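PDB 3KU7: cell division topological specificity factor from Helicobacter pylori, which probably keeps the MinC–MinD division inhibitor from acting at midcell while letting it act at the poles, restricting the septum to the cell's midpoint. Local coordinates for residues A[37-40]-A[41-45]. Numbering follows the deposited sequence.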
loop_
_atom_site.group_PDB
_atom_site.type_symbol
_atom_site.label_atom_id
_atom_site.label_comp_id
_atom_site.label_asym_id
_atom_site.label_seq_id
_atom_site.Cartn_x
_atom_site.Cartn_y
_atom_site.Cartn_z
ATOM N N TYR A 37 6.456 -5.939 13.087
ATOM C CA TYR A 37 7.064 -6.052 11.751
ATOM C C TYR A 37 6.624 -4.994 10.747
ATOM O O TYR A 37 7.021 -5.017 9.580
ATOM C CB TYR A 37 6.732 -7.411 11.178
ATOM C CG TYR A 37 5.252 -7.604 11.127
ATOM C CD1 TYR A 37 4.467 -6.879 10.232
ATOM C CD2 TYR A 37 4.618 -8.455 12.020
ATOM C CE1 TYR A 37 3.085 -7.000 10.230
ATOM C CE2 TYR A 37 3.242 -8.585 12.028
ATOM C CZ TYR A 37 2.481 -7.861 11.133
ATOM O OH TYR A 37 1.123 -8.037 11.133
ATOM N N MET A 38 5.775 -4.087 11.196
ATOM C CA MET A 38 5.299 -3.032 10.328
ATOM C C MET A 38 6.454 -2.477 9.513
ATOM O O MET A 38 6.368 -2.356 8.294
ATOM C CB MET A 38 4.659 -1.933 11.169
ATOM C CG MET A 38 3.199 -2.195 11.463
ATOM S SD MET A 38 2.302 -2.383 9.905
ATOM C CE MET A 38 2.769 -0.754 9.029
ATOM N N GLU A 39 7.545 -2.161 10.195
ATOM C CA GLU A 39 8.721 -1.614 9.538
ATOM C C GLU A 39 9.181 -2.520 8.414
ATOM O O GLU A 39 9.295 -2.128 7.251
ATOM C CB GLU A 39 9.846 -1.452 10.562
ATOM C CG GLU A 39 9.886 -0.081 11.200
ATOM C CD GLU A 39 10.116 1.010 10.171
ATOM O OE1 GLU A 39 9.185 1.814 9.920
ATOM O OE2 GLU A 39 11.233 1.055 9.606
ATOM N N GLU A 40 9.438 -3.758 8.792
ATOM C CA GLU A 40 9.910 -4.744 7.862
ATOM C C GLU A 40 8.927 -4.873 6.732
ATOM O O GLU A 40 9.303 -5.091 5.584
ATOM C CB GLU A 40 10.079 -6.081 8.571
ATOM C CG GLU A 40 11.491 -6.625 8.508
ATOM C CD GLU A 40 11.565 -7.964 7.800
ATOM O OE1 GLU A 40 11.750 -7.983 6.560
ATOM O OE2 GLU A 40 11.429 -9.006 8.488
ATOM N N MET A 41 7.656 -4.736 7.049
ATOM C CA MET A 41 6.658 -4.859 6.014
ATOM C C MET A 41 6.718 -3.632 5.089
ATOM O O MET A 41 6.614 -3.739 3.862
ATOM C CB MET A 41 5.299 -4.997 6.677
ATOM C CG MET A 41 4.308 -5.797 5.897
ATOM S SD MET A 41 2.719 -5.670 6.710
ATOM C CE MET A 41 1.830 -6.952 5.954
ATOM N N ARG A 42 6.911 -2.469 5.691
ATOM C CA ARG A 42 6.984 -1.226 4.944
ATOM C C ARG A 42 8.044 -1.389 3.905
ATOM O O ARG A 42 7.796 -1.273 2.702
ATOM C CB ARG A 42 7.392 -0.091 5.874
ATOM C CG ARG A 42 7.403 1.282 5.246
ATOM C CD ARG A 42 8.269 2.193 6.096
ATOM N NE ARG A 42 9.657 1.733 6.090
ATOM C CZ ARG A 42 10.608 2.197 6.898
ATOM N NH1 ARG A 42 10.320 3.133 7.791
ATOM N NH2 ARG A 42 11.852 1.735 6.803
ATOM N N LYS A 43 9.236 -1.678 4.406
ATOM C CA LYS A 43 10.398 -1.845 3.566
ATOM C C LYS A 43 10.143 -2.775 2.402
ATOM O O LYS A 43 10.451 -2.428 1.257
ATOM C CB LYS A 43 11.585 -2.355 4.389
ATOM C CG LYS A 43 12.042 -1.419 5.525
ATOM C CD LYS A 43 13.387 -1.852 6.160
ATOM C CE LYS A 43 13.579 -1.304 7.578
ATOM N NZ LYS A 43 14.793 -0.439 7.722
ATOM N N GLU A 44 9.572 -3.948 2.675
ATOM C CA GLU A 44 9.327 -4.905 1.597
ATOM C C GLU A 44 8.248 -4.422 0.635
ATOM O O GLU A 44 8.374 -4.585 -0.578
ATOM C CB GLU A 44 8.980 -6.299 2.149
ATOM C CG GLU A 44 9.929 -7.408 1.630
ATOM C CD GLU A 44 9.499 -8.840 1.972
ATOM O OE1 GLU A 44 9.024 -9.584 1.072
ATOM O OE2 GLU A 44 9.654 -9.227 3.148
ATOM N N ILE A 45 7.199 -3.815 1.173
ATOM C CA ILE A 45 6.135 -3.308 0.325
ATOM C C ILE A 45 6.718 -2.301 -0.656
ATOM O O ILE A 45 6.439 -2.329 -1.855
ATOM C CB ILE A 45 5.062 -2.600 1.118
ATOM C CG1 ILE A 45 4.316 -3.598 1.997
ATOM C CG2 ILE A 45 4.102 -1.934 0.147
ATOM C CD1 ILE A 45 3.578 -4.599 1.211
#
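At the N-terminal end of helix 38-53, the single helix that packs against the three-stranded antiparallel sheet of this MinE chain, Tyr37, the residue just before the helix, meets Met41 of its first turn in a Met-aromatic contact. The tyrosine ring and the thioether chain run side by side in the same direction, and Met41 SD meets the ring edge, 3.8 Å from Tyr37 CE1 and, seen from the ring centroid, 75° off the ring normal. An extended methionine chain, with CG anti to the backbone N (chi1 -150°), takes the sulfur alongside the ring, and Thr53 of the second subunit packs on both residues. Beneath them the backbone follows the i to i+4 ladder of an alpha helix: Met41 N bonds to Tyr37 O at 2.6 Å, and Arg42, Lys43 and Glu44 N repeat the pattern to the carbonyls of Met38, Glu39 and Glu40. Glu40 and Glu44, one turn apart, point the same way with Glu40 OE1 4.2 Å from Glu44 OE2; Tyr52 OH of the second subunit hydrogen-bonds to both oxygens, and its Lys51 adds a salt bridge to Glu44, which probably eases the like-charge proximity. Elsewhere on the helix surface, Glu39 folds over one face of the Arg42 guanidinium, the two planes 89° apart. Glu39 OE1 lies 2.7 Å from Arg42 NH1, well out of the guanidinium plane, a salt bridge of charge alone, with no N-H pointing at that oxygen.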